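Local atomic coordinates of putative Nitroreductase (Anabaena variabilis ATCC 29413, PDB entry 3EO7), a protein that binds flavin mononucleotide and is probably an oxidoreductase of the nitroreductase family. Residues R30-E42 against A168-R180. Residues are numbered along the deposited sequence; the frame is centred on the assembly and turned at random. Where two conformers were deposited one is given.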
loop_
_atom_site.group_PDB
_atom_site.type_symbol
_atom_site.label_atom_id
_atom_site.label_comp_id
_atom_site.label_asym_id
_atom_site.label_seq_id
_atom_site.Cartn_x
_atom_site.Cartn_y
_atom_site.Cartn_z
ATOM N N ARG A 30 25.786 -4.285 -9.249
ATOM C CA ARG A 30 26.359 -2.996 -8.856
ATOM C C ARG A 30 25.466 -1.758 -9.068
ATOM O O ARG A 30 25.150 -1.389 -10.206
ATOM C CB ARG A 30 27.652 -2.732 -9.601
ATOM C CG ARG A 30 28.324 -1.399 -9.204
ATOM C CD ARG A 30 29.412 -1.076 -10.190
ATOM N NE ARG A 30 30.229 -2.266 -10.393
ATOM C CZ ARG A 30 31.287 -2.601 -9.663
ATOM N NH1 ARG A 30 31.723 -1.817 -8.677
ATOM N NH2 ARG A 30 31.919 -3.731 -9.938
ATOM N N LEU A 31 25.156 -1.080 -7.965
ATOM C CA LEU A 31 24.351 0.123 -7.981
ATOM C C LEU A 31 25.164 1.278 -8.525
ATOM O O LEU A 31 26.340 1.415 -8.229
ATOM C CB LEU A 31 23.913 0.496 -6.559
ATOM C CG LEU A 31 22.975 -0.447 -5.849
ATOM C CD1 LEU A 31 22.912 -0.060 -4.372
ATOM C CD2 LEU A 31 21.589 -0.416 -6.497
ATOM N N ASP A 32 24.513 2.131 -9.286
ATOM C CA ASP A 32 25.145 3.307 -9.833
ATOM C C ASP A 32 24.932 4.437 -8.830
ATOM O O ASP A 32 24.008 5.244 -8.979
ATOM C CB ASP A 32 24.494 3.647 -11.179
ATOM C CG ASP A 32 25.133 4.858 -11.861
ATOM O OD1 ASP A 32 26.119 5.407 -11.313
ATOM O OD2 ASP A 32 24.626 5.247 -12.938
ATOM N N TRP A 33 25.787 4.513 -7.821
ATOM C CA TRP A 33 25.663 5.577 -6.808
ATOM C C TRP A 33 25.680 6.988 -7.437
ATOM O O TRP A 33 24.930 7.864 -7.031
ATOM C CB TRP A 33 26.768 5.482 -5.805
ATOM C CG TRP A 33 26.956 4.127 -5.287
ATOM C CD1 TRP A 33 27.875 3.210 -5.720
ATOM C CD2 TRP A 33 26.230 3.508 -4.228
ATOM N NE1 TRP A 33 27.754 2.053 -4.998
ATOM C CE2 TRP A 33 26.759 2.208 -4.065
ATOM C CE3 TRP A 33 25.181 3.921 -3.393
ATOM C CZ2 TRP A 33 26.281 1.321 -3.101
ATOM C CZ3 TRP A 33 24.715 3.038 -2.431
ATOM C CH2 TRP A 33 25.256 1.755 -2.303
ATOM N N ALA A 34 26.515 7.213 -8.443
ATOM C CA ALA A 34 26.518 8.519 -9.123
ATOM C C ALA A 34 25.084 8.922 -9.472
ATOM O O ALA A 34 24.770 10.104 -9.600
ATOM C CB ALA A 34 27.384 8.474 -10.397
ATOM N N LYS A 35 24.223 7.919 -9.626
ATOM C CA LYS A 35 22.846 8.121 -9.967
ATOM C C LYS A 35 21.798 7.863 -8.868
ATOM O O LYS A 35 20.628 7.850 -9.213
ATOM C CB LYS A 35 22.467 7.220 -11.164
ATOM C CG LYS A 35 22.775 7.730 -12.577
ATOM C CD LYS A 35 21.948 6.854 -13.572
ATOM C CE LYS A 35 21.899 7.329 -15.036
ATOM N NZ LYS A 35 20.930 6.458 -15.848
ATOM N N GLN A 36 22.178 7.642 -7.593
ATOM C CA GLN A 36 21.132 7.377 -6.570
ATOM C C GLN A 36 20.215 8.567 -6.579
ATOM O O GLN A 36 20.657 9.713 -6.478
ATOM C CB GLN A 36 21.571 7.107 -5.124
ATOM C CG GLN A 36 20.315 6.759 -4.231
ATOM C CD GLN A 36 20.598 6.470 -2.767
ATOM O OE1 GLN A 36 21.740 6.559 -2.320
ATOM N NE2 GLN A 36 19.549 6.113 -2.009
ATOM N N PRO A 37 18.932 8.303 -6.763
ATOM C CA PRO A 37 17.969 9.381 -6.832
ATOM C C PRO A 37 17.751 10.144 -5.536
ATOM O O PRO A 37 17.863 9.597 -4.427
ATOM C CB PRO A 37 16.664 8.657 -7.214
ATOM C CG PRO A 37 17.055 7.322 -7.642
ATOM C CD PRO A 37 18.320 6.988 -6.977
ATOM N N VAL A 38 17.369 11.402 -5.709
ATOM C CA VAL A 38 16.922 12.262 -4.622
ATOM C C VAL A 38 15.397 12.071 -4.680
ATOM O O VAL A 38 14.764 12.316 -5.710
ATOM C CB VAL A 38 17.328 13.734 -4.823
ATOM C CG1 VAL A 38 16.716 14.590 -3.733
ATOM C CG2 VAL A 38 18.865 13.848 -4.790
ATOM N N PRO A 39 14.806 11.547 -3.601
ATOM C CA PRO A 39 13.394 11.147 -3.659
ATOM C C PRO A 39 12.404 12.280 -3.362
ATOM O O PRO A 39 11.456 12.115 -2.597
ATOM C CB PRO A 39 13.358 10.019 -2.619
ATOM C CG PRO A 39 14.293 10.489 -1.577
ATOM C CD PRO A 39 15.392 11.257 -2.284
ATOM N N PHE A 40 12.641 13.435 -3.964
ATOM C CA PHE A 40 11.751 14.575 -3.821
ATOM C C PHE A 40 11.723 15.269 -5.180
ATOM O O PHE A 40 12.729 15.251 -5.892
ATOM C CB PHE A 40 12.297 15.584 -2.789
ATOM C CG PHE A 40 12.731 14.973 -1.479
ATOM C CD1 PHE A 40 11.790 14.588 -0.517
ATOM C CD2 PHE A 40 14.074 14.777 -1.209
ATOM C CE1 PHE A 40 12.197 14.048 0.714
ATOM C CE2 PHE A 40 14.478 14.225 -0.004
ATOM C CZ PHE A 40 13.529 13.845 0.943
ATOM N N LYS A 41 10.622 15.943 -5.510
ATOM C CA LYS A 41 10.544 16.730 -6.739
ATOM C C LYS A 41 10.817 18.210 -6.472
ATOM O O LYS A 41 10.385 18.763 -5.452
ATOM C CB LYS A 41 9.189 16.602 -7.434
ATOM C CG LYS A 41 8.876 15.196 -7.934
ATOM C CD LYS A 41 7.649 15.114 -8.823
ATOM C CE LYS A 41 7.755 15.871 -10.142
ATOM N NZ LYS A 41 6.663 15.509 -11.102
ATOM N N GLU A 42 11.509 18.853 -7.414
ATOM C CA GLU A 42 11.802 20.289 -7.342
ATOM C C GLU A 42 10.916 21.050 -8.302
ATOM O O GLU A 42 10.665 20.596 -9.423
ATOM C CB GLU A 42 13.246 20.569 -7.755
ATOM C CG GLU A 42 14.262 19.767 -7.006
ATOM C CD GLU A 42 14.386 20.179 -5.558
ATOM O OE1 GLU A 42 13.685 21.128 -5.130
ATOM O OE2 GLU A 42 15.199 19.538 -4.853
ATOM N N ALA A 168 3.973 7.223 -9.185
ATOM C CA ALA A 168 5.240 6.514 -8.925
ATOM C C ALA A 168 6.304 7.098 -9.852
ATOM O O ALA A 168 6.064 7.209 -11.074
ATOM C CB ALA A 168 5.109 4.962 -9.171
ATOM N N VAL A 169 7.452 7.481 -9.278
ATOM C CA VAL A 169 8.636 7.941 -10.031
ATOM C C VAL A 169 9.479 6.659 -10.116
ATOM O O VAL A 169 10.134 6.215 -9.143
ATOM C CB VAL A 169 9.383 9.095 -9.337
ATOM C CG1 VAL A 169 10.595 9.470 -10.145
ATOM C CG2 VAL A 169 8.445 10.314 -9.143
ATOM N N PHE A 170 9.406 6.018 -11.274
ATOM C CA PHE A 170 9.908 4.654 -11.422
ATOM C C PHE A 170 11.350 4.439 -11.013
ATOM O O PHE A 170 11.653 3.478 -10.295
ATOM C CB PHE A 170 9.728 4.178 -12.858
ATOM C CG PHE A 170 8.329 4.380 -13.390
ATOM C CD1 PHE A 170 7.212 3.791 -12.762
ATOM C CD2 PHE A 170 8.127 5.144 -14.510
ATOM C CE1 PHE A 170 5.942 3.993 -13.267
ATOM C CE2 PHE A 170 6.846 5.347 -15.000
ATOM C CZ PHE A 170 5.772 4.773 -14.367
ATOM N N TYR A 171 12.218 5.329 -11.472
ATOM C CA TYR A 171 13.640 5.147 -11.228
ATOM C C TYR A 171 14.012 5.163 -9.758
ATOM O O TYR A 171 15.047 4.608 -9.385
ATOM C CB TYR A 171 14.455 6.154 -12.006
ATOM C CG TYR A 171 15.940 5.853 -11.990
ATOM C CD1 TYR A 171 16.428 4.717 -12.644
ATOM C CD2 TYR A 171 16.834 6.682 -11.353
ATOM C CE1 TYR A 171 17.764 4.423 -12.648
ATOM C CE2 TYR A 171 18.188 6.388 -11.365
ATOM C CZ TYR A 171 18.635 5.270 -12.029
ATOM O OH TYR A 171 19.973 4.936 -12.044
ATOM N N ARG A 172 13.215 5.839 -8.924
ATOM C CA ARG A 172 13.521 5.878 -7.503
ATOM C C ARG A 172 13.701 4.449 -6.935
ATOM O O ARG A 172 14.598 4.217 -6.107
ATOM C CB ARG A 172 12.445 6.642 -6.740
ATOM C CG ARG A 172 12.461 8.138 -7.001
ATOM C CD ARG A 172 11.425 8.770 -6.094
ATOM N NE ARG A 172 11.303 10.177 -6.386
ATOM C CZ ARG A 172 10.346 10.963 -5.910
ATOM N NH1 ARG A 172 9.445 10.464 -5.078
ATOM N NH2 ARG A 172 10.290 12.247 -6.297
ATOM N N SER A 173 12.861 3.514 -7.389
ATOM C CA SER A 173 12.949 2.115 -6.956
ATOM C C SER A 173 13.792 1.292 -7.922
ATOM O O SER A 173 14.590 0.467 -7.488
ATOM C CB SER A 173 11.564 1.495 -6.794
ATOM O OG SER A 173 10.871 2.105 -5.731
ATOM N N ALA A 174 13.648 1.544 -9.224
ATOM C CA ALA A 174 14.370 0.757 -10.249
ATOM C C ALA A 174 15.892 0.881 -10.120
ATOM O O ALA A 174 16.644 -0.011 -10.526
ATOM C CB ALA A 174 13.887 1.127 -11.685
ATOM N N TRP A 175 16.340 2.018 -9.611
ATOM C CA TRP A 175 17.763 2.258 -9.354
ATOM C C TRP A 175 18.313 1.082 -8.559
ATOM O O TRP A 175 19.415 0.617 -8.836
ATOM C CB TRP A 175 17.954 3.604 -8.643
ATOM C CG TRP A 175 19.348 3.774 -8.098
ATOM C CD1 TRP A 175 20.446 4.118 -8.788
ATOM C CD2 TRP A 175 19.767 3.535 -6.754
ATOM N NE1 TRP A 175 21.555 4.127 -7.954
ATOM C CE2 TRP A 175 21.154 3.774 -6.695
ATOM C CE3 TRP A 175 19.103 3.163 -5.590
ATOM C CZ2 TRP A 175 21.875 3.663 -5.518
ATOM C CZ3 TRP A 175 19.821 3.046 -4.416
ATOM C CH2 TRP A 175 21.181 3.297 -4.383
ATOM N N ARG A 176 17.530 0.573 -7.605
ATOM C CA ARG A 176 17.947 -0.589 -6.843
ATOM C C ARG A 176 17.430 -1.924 -7.365
ATOM O O ARG A 176 18.198 -2.886 -7.485
ATOM C CB ARG A 176 17.518 -0.462 -5.383
ATOM C CG ARG A 176 17.883 -1.739 -4.587
ATOM C CD ARG A 176 17.792 -1.538 -3.122
ATOM N NE ARG A 176 17.936 -2.833 -2.444
ATOM C CZ ARG A 176 18.053 -2.985 -1.126
ATOM N NH1 ARG A 176 18.109 -1.928 -0.314
ATOM N NH2 ARG A 176 18.137 -4.218 -0.617
ATOM N N TYR A 177 16.138 -1.991 -7.668
ATOM C CA TYR A 177 15.464 -3.273 -7.962
ATOM C C TYR A 177 15.308 -3.619 -9.439
ATOM O O TYR A 177 14.833 -4.707 -9.789
ATOM C CB TYR A 177 14.094 -3.281 -7.287
ATOM C CG TYR A 177 14.188 -3.180 -5.768
ATOM C CD1 TYR A 177 14.641 -4.255 -5.008
ATOM C CD2 TYR A 177 13.792 -2.031 -5.101
ATOM C CE1 TYR A 177 14.745 -4.159 -3.633
ATOM C CE2 TYR A 177 13.891 -1.942 -3.735
ATOM C CZ TYR A 177 14.354 -3.000 -3.007
ATOM O OH TYR A 177 14.430 -2.859 -1.642
ATOM N N GLU A 178 15.743 -2.713 -10.293
ATOM C CA GLU A 178 15.630 -2.902 -11.731
ATOM C C GLU A 178 14.190 -3.282 -12.063
ATOM O O GLU A 178 13.275 -2.636 -11.537
ATOM C CB GLU A 178 16.675 -3.901 -12.203
ATOM C CG GLU A 178 18.108 -3.397 -11.918
ATOM C CD GLU A 178 19.210 -4.312 -12.484
ATOM O OE1 GLU A 178 19.318 -5.467 -12.063
ATOM O OE2 GLU A 178 19.974 -3.833 -13.330
ATOM N N ASP A 179 13.954 -4.286 -12.908
ATOM C CA ASP A 179 12.571 -4.586 -13.310
ATOM C C ASP A 179 11.679 -5.037 -12.149
ATOM O O ASP A 179 10.464 -4.852 -12.198
ATOM C CB ASP A 179 12.528 -5.611 -14.428
ATOM C CG ASP A 179 13.057 -5.081 -15.748
ATOM O OD1 ASP A 179 12.901 -3.869 -16.046
ATOM O OD2 ASP A 179 13.645 -5.916 -16.456
ATOM N N ARG A 180 12.279 -5.608 -11.091
ATOM C CA ARG A 180 11.500 -6.044 -9.913
ATOM C C ARG A 180 10.882 -4.868 -9.179
ATOM O O ARG A 180 10.029 -5.037 -8.324
ATOM C CB ARG A 180 12.388 -6.809 -8.932
ATOM C CG ARG A 180 13.035 -8.054 -9.503
ATOM C CD ARG A 180 13.580 -8.935 -8.401
ATOM N NE ARG A 180 14.005 -10.250 -8.891
ATOM C CZ ARG A 180 15.216 -10.562 -9.323
ATOM N NH1 ARG A 180 16.187 -9.663 -9.370
ATOM N NH2 ARG A 180 15.470 -11.806 -9.719
HETATM O O HOH W 1 21.644 1.380 -10.260
HETATM O O HOH W 2 13.508 11.262 -7.904
#
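Trp175, buried on helix 170-177, is enclosed on both ring faces and along its rim by the loop 30-42. Over one face lie Pro37 and Gln36: Pro37 CD sits 3.8 Å from the centroid of the five-membered ring of Trp175, a CH-pi contact, and in one of its two deposited conformers Gln36, its CG anti to the backbone N (chi1 -176°), holds that atom over the six-membered ring. Leu31 CD2 covers the opposite face, 4.1 Å from the centroid of the six-membered ring of Trp175. At the rim, Trp175 NE1 donates to Asp32 O (2.9 Å, 163° at the hydrogen); Asp32 O lies near the indole plane, whereas NE1 sits well above the Asp32 carbonyl plane rather than on a lone pair. The benzo edge of Trp175 turns toward the Trp33 face in an offset edge-to-face pair, planes at 69°. An alanine in place of Trp175 would probably leave Asp32 O without its indole donor and open a gap between Leu31 and Pro37. A second packed centre is buried Arg172, whose guanidinium lies between the Pro39-Phe40 peptide, with Pro39 C 3.5 Å above its plane, and Val169 CG2 on the opposite face; a water links Arg172 NE (2.9 Å) to Val38 O.

The solvent side is looser. Exposed Lys35 runs across Tyr171, only its aliphatic chain meeting the hydroxyl, while another water bridges Asp32 N and Trp175 O.

Arg172 NH1 also forms a salt bridge with Glu110 of strand 109-115, and Lys41 reaches Tyr112 on that strand and Glu229 on strand 229-239. The loop leading to strand 47-50 thus lies across helix 170-177, which follows strand 162-169 and packs through Ser173 and Ala174 on helix 181-202; the side chain of Arg176 is about 7 Å from the bound flavin mononucleotide.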